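Long-range contacts in alanyl-tRNA synthetase (Aquifex aeolicus, PDB 3G98), which attaches alanine to its cognate tRNA, the C-Ala domain described here bringing editing and aminoacylation functions together on one tRNA: residues A[22-27]-A[51-56]; A[10-15]-A[38-43]; A[16-21]-A[44-49]. All coordinates share one frame; numbering follows the deposited sequence.

Contact 1. Residues A[22-27]-A[51-56]; sequences EELRNL and NFVIGV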
# COMPACT_ATOMS: atom_id res chain seq x y z
N GLU A 22 2.81 6.40 11.76
CA GLU A 22 1.57 6.06 12.47
C GLU A 22 0.37 6.81 11.89
O GLU A 22 -0.75 6.29 11.85
CB GLU A 22 1.71 6.28 13.98
CG GLU A 22 2.48 5.14 14.69
CD GLU A 22 1.80 3.77 14.53
OE1 GLU A 22 0.57 3.69 14.74
OE2 GLU A 22 2.49 2.78 14.20
N GLU A 23 0.62 8.02 11.40
CA GLU A 23 -0.39 8.84 10.74
C GLU A 23 -0.75 8.24 9.37
O GLU A 23 -1.92 8.17 8.98
CB GLU A 23 0.12 10.27 10.57
CG GLU A 23 0.21 11.06 11.88
CD GLU A 23 0.86 12.43 11.70
OE1 GLU A 23 1.39 12.73 10.61
OE2 GLU A 23 0.84 13.21 12.68
N LEU A 24 0.28 7.80 8.66
CA LEU A 24 0.09 7.15 7.38
C LEU A 24 -0.78 5.91 7.53
O LEU A 24 -1.72 5.68 6.76
CB LEU A 24 1.45 6.78 6.80
CG LEU A 24 1.51 6.33 5.35
CD1 LEU A 24 1.26 7.51 4.44
CD2 LEU A 24 2.89 5.70 5.08
N ARG A 25 -0.48 5.10 8.55
CA ARG A 25 -1.25 3.90 8.84
C ARG A 25 -2.70 4.23 9.14
O ARG A 25 -3.62 3.56 8.67
CB ARG A 25 -0.64 3.18 10.05
CG ARG A 25 -1.26 1.83 10.34
CD ARG A 25 -0.87 1.33 11.73
NE ARG A 25 -1.43 0.01 11.96
CZ ARG A 25 -0.83 -1.12 11.60
NH1 ARG A 25 0.35 -1.09 11.00
NH2 ARG A 25 -1.42 -2.29 11.83
N ASN A 26 -2.91 5.27 9.95
CA ASN A 26 -4.27 5.66 10.32
C ASN A 26 -5.05 6.13 9.08
O ASN A 26 -6.24 5.83 8.94
CB ASN A 26 -4.24 6.71 11.42
CG ASN A 26 -3.78 6.15 12.76
OD1 ASN A 26 -3.37 6.91 13.65
ND2 ASN A 26 -3.84 4.83 12.91
N LEU A 27 -4.38 6.84 8.19
CA LEU A 27 -5.00 7.29 6.94
C LEU A 27 -5.41 6.12 6.05
O LEU A 27 -6.53 6.09 5.51
CB LEU A 27 -4.07 8.25 6.19
CG LEU A 27 -4.55 8.83 4.85
CD1 LEU A 27 -5.87 9.59 5.01
CD2 LEU A 27 -3.50 9.76 4.26
N ASN A 51 8.38 5.06 4.03
CA ASN A 51 7.52 4.19 4.81
C ASN A 51 6.25 3.96 4.01
O ASN A 51 5.78 4.88 3.35
CB ASN A 51 7.21 4.84 6.17
CG ASN A 51 6.39 3.93 7.08
OD1 ASN A 51 5.18 3.80 6.92
ND2 ASN A 51 7.06 3.32 8.06
N PHE A 52 5.71 2.75 4.05
CA PHE A 52 4.56 2.44 3.22
C PHE A 52 3.56 1.51 3.90
O PHE A 52 3.92 0.72 4.78
CB PHE A 52 5.02 1.87 1.87
CG PHE A 52 6.01 0.76 1.99
CD1 PHE A 52 7.38 1.04 2.11
CD2 PHE A 52 5.59 -0.56 2.01
CE1 PHE A 52 8.30 0.03 2.23
CE2 PHE A 52 6.52 -1.59 2.15
CZ PHE A 52 7.88 -1.30 2.26
N VAL A 53 2.31 1.61 3.48
CA VAL A 53 1.22 0.85 4.08
C VAL A 53 0.31 0.30 2.99
O VAL A 53 0.06 0.96 1.98
CB VAL A 53 0.36 1.75 4.99
CG1 VAL A 53 -0.89 1.00 5.47
CG2 VAL A 53 1.18 2.30 6.18
N ILE A 54 -0.17 -0.91 3.21
CA ILE A 54 -1.22 -1.49 2.38
C ILE A 54 -2.39 -1.79 3.30
O ILE A 54 -2.24 -2.49 4.30
CB ILE A 54 -0.77 -2.81 1.71
CG1 ILE A 54 0.42 -2.57 0.78
CG2 ILE A 54 -1.94 -3.44 0.93
CD1 ILE A 54 0.04 -2.16 -0.60
N GLY A 55 -3.55 -1.21 2.98
CA GLY A 55 -4.78 -1.52 3.70
C GLY A 55 -5.82 -1.98 2.70
O GLY A 55 -5.92 -1.41 1.61
N VAL A 56 -6.58 -3.01 3.05
CA VAL A 56 -7.63 -3.49 2.15
C VAL A 56 -8.97 -3.55 2.89
O VAL A 56 -9.00 -3.66 4.12
CB VAL A 56 -7.29 -4.87 1.49
CG1 VAL A 56 -5.94 -4.83 0.78
CG2 VAL A 56 -7.31 -5.98 2.51

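Contact 2. Residues A[10-15]-A[38-43]; sequences TLHYGV and DVVFIA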
# COMPACT_ATOMS: atom_id res chain seq x y z
N THR A 10 -10.89 -1.37 -6.29
CA THR A 10 -10.60 0.06 -6.47
C THR A 10 -9.30 0.40 -5.73
O THR A 10 -9.23 0.30 -4.50
CB THR A 10 -11.75 0.96 -5.95
OG1 THR A 10 -12.94 0.71 -6.70
CG2 THR A 10 -11.38 2.44 -6.11
N LEU A 11 -8.29 0.79 -6.49
CA LEU A 11 -6.98 1.11 -5.92
C LEU A 11 -6.84 2.60 -5.64
O LEU A 11 -7.05 3.43 -6.52
CB LEU A 11 -5.85 0.64 -6.84
CG LEU A 11 -4.43 0.98 -6.38
CD1 LEU A 11 -4.11 0.29 -5.06
CD2 LEU A 11 -3.40 0.60 -7.45
N HIS A 12 -6.50 2.93 -4.39
CA HIS A 12 -6.17 4.30 -4.00
C HIS A 12 -4.69 4.34 -3.64
O HIS A 12 -4.21 3.58 -2.79
CB HIS A 12 -7.01 4.73 -2.78
CG HIS A 12 -8.48 4.56 -2.97
ND1 HIS A 12 -9.27 5.51 -3.58
CD2 HIS A 12 -9.31 3.53 -2.65
CE1 HIS A 12 -10.52 5.08 -3.62
NE2 HIS A 12 -10.57 3.89 -3.06
N TYR A 13 -3.95 5.24 -4.28
CA TYR A 13 -2.51 5.25 -4.05
C TYR A 13 -1.89 6.62 -4.16
O TYR A 13 -2.39 7.51 -4.86
CB TYR A 13 -1.79 4.26 -4.97
CG TYR A 13 -1.79 4.69 -6.43
CD1 TYR A 13 -0.75 5.45 -6.94
CD2 TYR A 13 -2.84 4.33 -7.28
CE1 TYR A 13 -0.75 5.85 -8.28
CE2 TYR A 13 -2.85 4.73 -8.61
CZ TYR A 13 -1.80 5.49 -9.10
OH TYR A 13 -1.79 5.88 -10.42
N GLY A 14 -0.78 6.79 -3.45
CA GLY A 14 -0.06 8.05 -3.52
C GLY A 14 1.10 8.06 -2.55
O GLY A 14 1.12 7.30 -1.59
N VAL A 15 2.07 8.92 -2.82
CA VAL A 15 3.19 9.07 -1.89
C VAL A 15 3.22 10.51 -1.42
O VAL A 15 3.06 11.44 -2.22
CB VAL A 15 4.54 8.67 -2.55
CG1 VAL A 15 4.69 9.33 -3.91
CG2 VAL A 15 5.70 9.01 -1.65
N ASP A 38 -11.94 -1.86 -1.62
CA ASP A 38 -10.83 -0.90 -1.64
C ASP A 38 -9.48 -1.55 -1.34
O ASP A 38 -9.36 -2.38 -0.45
CB ASP A 38 -11.07 0.21 -0.62
CG ASP A 38 -12.30 1.04 -0.93
OD1 ASP A 38 -12.56 1.32 -2.12
OD2 ASP A 38 -13.00 1.42 0.03
N VAL A 39 -8.46 -1.14 -2.10
CA VAL A 39 -7.08 -1.47 -1.81
C VAL A 39 -6.35 -0.13 -1.73
O VAL A 39 -6.43 0.69 -2.64
CB VAL A 39 -6.43 -2.34 -2.93
CG1 VAL A 39 -4.98 -2.68 -2.57
CG2 VAL A 39 -7.23 -3.63 -3.17
N VAL A 40 -5.66 0.11 -0.62
CA VAL A 40 -4.99 1.39 -0.41
C VAL A 40 -3.49 1.15 -0.31
O VAL A 40 -3.04 0.35 0.51
CB VAL A 40 -5.48 2.06 0.89
CG1 VAL A 40 -4.79 3.40 1.11
CG2 VAL A 40 -7.00 2.19 0.88
N PHE A 41 -2.72 1.83 -1.16
CA PHE A 41 -1.27 1.73 -1.09
C PHE A 41 -0.71 3.13 -1.00
O PHE A 41 -0.62 3.84 -2.00
CB PHE A 41 -0.73 0.97 -2.31
CG PHE A 41 0.78 0.91 -2.41
CD1 PHE A 41 1.57 0.70 -1.28
CD2 PHE A 41 1.40 1.04 -3.64
CE1 PHE A 41 2.96 0.63 -1.39
CE2 PHE A 41 2.78 0.96 -3.76
CZ PHE A 41 3.56 0.76 -2.62
N ILE A 42 -0.35 3.55 0.21
CA ILE A 42 0.16 4.90 0.37
C ILE A 42 1.52 4.85 1.03
O ILE A 42 1.87 3.90 1.73
CB ILE A 42 -0.79 5.84 1.13
CG1 ILE A 42 -1.08 5.30 2.54
CG2 ILE A 42 -2.08 6.05 0.34
CD1 ILE A 42 -1.97 6.22 3.38
N ALA A 43 2.30 5.90 0.79
CA ALA A 43 3.66 5.92 1.26
C ALA A 43 4.01 7.33 1.71
O ALA A 43 3.34 8.30 1.34
CB ALA A 43 4.60 5.48 0.16

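Contact 3. Residues A[16-21]-A[44-49]; sequences FEEVEP and SRKGDK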
# COMPACT_ATOMS: atom_id res chain seq x y z
N PHE A 16 3.38 10.69 -0.11
CA PHE A 16 3.32 11.99 0.52
C PHE A 16 4.71 12.34 1.03
O PHE A 16 5.54 11.46 1.23
CB PHE A 16 2.34 11.97 1.70
CG PHE A 16 0.93 11.62 1.32
CD1 PHE A 16 0.50 10.30 1.30
CD2 PHE A 16 0.03 12.62 0.97
CE1 PHE A 16 -0.81 9.99 0.95
CE2 PHE A 16 -1.28 12.31 0.62
CZ PHE A 16 -1.70 10.99 0.60
N GLU A 17 4.97 13.62 1.24
CA GLU A 17 6.23 14.00 1.88
C GLU A 17 5.98 14.19 3.36
O GLU A 17 5.00 14.82 3.76
CB GLU A 17 6.77 15.31 1.29
CG GLU A 17 7.02 15.30 -0.21
CD GLU A 17 8.34 14.64 -0.58
OE1 GLU A 17 9.29 14.69 0.22
OE2 GLU A 17 8.43 14.09 -1.69
N GLU A 18 6.89 13.65 4.17
CA GLU A 18 7.00 14.00 5.59
C GLU A 18 5.84 13.56 6.49
O GLU A 18 5.68 14.09 7.59
CB GLU A 18 7.23 15.51 5.75
CG GLU A 18 8.20 16.12 4.74
CD GLU A 18 9.63 15.60 4.87
OE1 GLU A 18 9.94 14.90 5.86
OE2 GLU A 18 10.44 15.89 3.97
N VAL A 19 5.04 12.59 6.05
CA VAL A 19 3.96 12.07 6.90
C VAL A 19 4.49 11.03 7.87
O VAL A 19 5.25 10.14 7.47
CB VAL A 19 2.82 11.48 6.04
CG1 VAL A 19 1.85 10.69 6.90
CG2 VAL A 19 2.09 12.60 5.29
N GLU A 20 4.11 11.12 9.14
CA GLU A 20 4.56 10.15 10.13
C GLU A 20 3.96 8.78 9.87
O GLU A 20 2.81 8.67 9.43
CB GLU A 20 4.25 10.63 11.56
CG GLU A 20 4.92 11.94 11.93
CD GLU A 20 6.43 11.89 11.78
OE1 GLU A 20 7.01 10.79 11.94
OE2 GLU A 20 7.04 12.94 11.52
N PRO A 21 4.74 7.71 10.12
CA PRO A 21 4.32 6.34 9.85
C PRO A 21 2.99 6.00 10.51
O PRO A 21 2.14 5.39 9.89
CB PRO A 21 5.43 5.50 10.50
CG PRO A 21 6.61 6.39 10.54
CD PRO A 21 6.10 7.78 10.70
N SER A 44 5.06 7.43 2.52
CA SER A 44 5.56 8.72 2.97
C SER A 44 7.06 8.76 2.77
O SER A 44 7.78 7.89 3.27
CB SER A 44 5.25 8.95 4.44
OG SER A 44 5.86 10.15 4.90
N ARG A 45 7.51 9.75 2.01
CA ARG A 45 8.94 9.95 1.78
C ARG A 45 9.47 10.88 2.86
O ARG A 45 8.96 11.99 3.04
CB ARG A 45 9.19 10.56 0.41
CG ARG A 45 10.66 10.59 0.05
CD ARG A 45 10.96 11.41 -1.19
NE ARG A 45 12.41 11.40 -1.43
CZ ARG A 45 12.99 11.05 -2.58
NH1 ARG A 45 12.25 10.70 -3.62
NH2 ARG A 45 14.31 11.06 -2.68
N LYS A 46 10.50 10.42 3.57
CA LYS A 46 11.25 11.30 4.47
C LYS A 46 12.71 11.29 4.04
O LYS A 46 13.48 10.41 4.45
CB LYS A 46 11.10 10.84 5.92
CG LYS A 46 9.71 11.10 6.50
CD LYS A 46 9.46 10.31 7.78
CE LYS A 46 9.90 11.07 9.03
NZ LYS A 46 9.37 10.42 10.27
N GLY A 47 13.07 12.25 3.20
CA GLY A 47 14.42 12.30 2.64
C GLY A 47 14.68 11.07 1.79
O GLY A 47 13.99 10.83 0.80
N ASP A 48 15.68 10.28 2.18
CA ASP A 48 16.05 9.11 1.39
C ASP A 48 15.43 7.82 1.91
O ASP A 48 15.81 6.72 1.49
CB ASP A 48 17.58 8.99 1.29
CG ASP A 48 18.17 9.97 0.29
OD1 ASP A 48 17.48 10.32 -0.69
OD2 ASP A 48 19.34 10.37 0.48
N LYS A 49 14.47 7.95 2.82
CA LYS A 49 13.75 6.79 3.33
C LYS A 49 12.29 6.85 2.89
O LYS A 49 11.75 7.92 2.60
CB LYS A 49 13.84 6.73 4.85
CG LYS A 49 15.27 6.63 5.38
CD LYS A 49 16.01 5.47 4.72
CE LYS A 49 17.48 5.44 5.13
NZ LYS A 49 17.62 5.32 6.60
O HOH W 1 10.95 14.03 2.25

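Contact 1. Residues A[22-27]-A[51-56]
Leu24 and Val53 meet where CG2 of the valine sits against CG and CD2 of the leucine, 4.0 Å from CD2, the two side chains pointing in opposed directions and overlapping in passing. The apolar packing is small. Val53 CG2 also rests against the helix backbone, 3.9 Å from Arg25 CA. With CG anti to its own backbone nitrogen (chi1 -168°), Leu24 carries CD2 to the beginning of the strand segment, 3.5 Å from the carbonyl O of Asn51 and within van der Waals reach of Phe52 CA. Helix 21-31, which joins strands 9-17 and 38-46 in a beta-alpha-beta unit, here packs against the next strand of the mixed sheet and runs nearly along it: the axes of the short segments come within 8.3 Å at an angle of 20°. Phe52 and Ile54 project from the other face, against helix 66-76. Polar links between helix and strand are indirect and pass through Gln89 of strand 87-92. In the conformer given, Asn51 OD1 accepts a hydrogen bond from Gln89 NE2, and at the other end of the same amide Arg25 NH1 donates to Gln89 OE1.

Contact 2. Residues A[10-15]-A[38-43]
Thr10 to Val15 and Asp38 to Ala43 run side by side as parallel strands, their segment axes 4.7 Å apart at an angle of 9°, paired residue for residue from Thr10 with Asp38 to Val15 with Ala43. They are the two strands of a beta-alpha-beta unit whose crossover is helix 21-31. Five backbone hydrogen bonds join them, His12 and Gly14 each giving their N-H and their carbonyl O to strand 38-46. The bond from His12 N to Val39 O is 2.8 Å long and almost straight, whereas that from Gly14 N to Phe41 O is stretched to 3.3 Å and bent. The same carbonyl oxygens are also approached by alpha hydrogens, as from Tyr13 CA to Phe41 O at 3.1 Å.

On one face, Leu11 lays CD1 against Val39 CG1 at 4.0 Å, and Val15 CG2 rests 4.1 Å from Ala43 CB. The side chains of Tyr13 and Phe41 come nearest at their CB atoms, 4.4 Å apart, because CG of the phenylalanine is anti to its backbone N (chi1 175°) while that of the tyrosine sits between N and the carbonyl carbon; both residues reach helix 98-110. The other face bears Val40 and Ile42, which pack on helix 21-31, Ile42 also setting its CB against Gly14 O. Here too lie His12 and Asp38, crossing obliquely with ring and carboxylate planes 71° apart. Asp38 OD2 is held by the backbone N of Thr35, and the other carboxylate oxygen takes a weak hydrogen bond at the edge of the imidazole, from His12 NE2 to Asp38 OD1 at 3.4 Å.

Contact 3. Residues A[16-21]-A[44-49]
Lys46 and Glu20 cross at about a right angle, and the lysine, bent at chi3 (89°), brings NZ to 2.9 Å from Glu20 OE1. In this salt bridge NZ meets OE1 on the syn side, 31° out of the carboxylate plane. Without the Glu20 carboxylate, as with an alanine here, the Lys46 ammonium would probably lose this mate and its chain end would be freer to turn. Ser44 reaches the same loop from the strand: with OG anti to its backbone N, the hydroxyl donates to a lone pair of Val19 O at 2.6 Å, in the carbonyl plane, while Val19 CB lies 3.5 Å from OG.

Glu17 and Arg45 lie side by side and point the same way, carboxylate and guanidinium planes 21° apart, yet the touch is between Glu17 OE2 and Arg45 CD, at 3.7 Å. The arginine charge is directed elsewhere: NH1 pairs with Asp96, and NE bonds to Gly47 O in the type II' turn from Lys46 to Lys49. A water links Glu17 OE1, Glu18 OE2 and Gly47 N. Backbone bonds from Arg45 N to Phe16 O and from Glu18 N to Arg45 O end the parallel pairing. After Glu17 the chain leaves the sheet through a loop and enters helix 21-31, where Glu20 is the N-cap and Leu24 packs on Val19 and Ser44, while strand 38-46 turns back into strand 49-56.

Contact 2 is the main run of the parallel pairing of strands 9-17 and 38-46; contact 3, its centre about 15 Å away, continues that pairing for its last residues and then joins the loop leading to helix 21-31 to the hairpin end of strand 38-46. Contact 1 lies about 9 Å from contact 2 and 12 Å from contact 3, centre to centre, and sets the helix of the beta-alpha-beta unit against the next strand. Along the chain the first segments come in the order 10-15, 16-21, 22-27 and the second ones 38-43, 44-49, 51-56, so all three contacts interleave. Strand 38-46, bonded to 9-17 and to 49-56, unites them in one sheet within the DHHA1 family region.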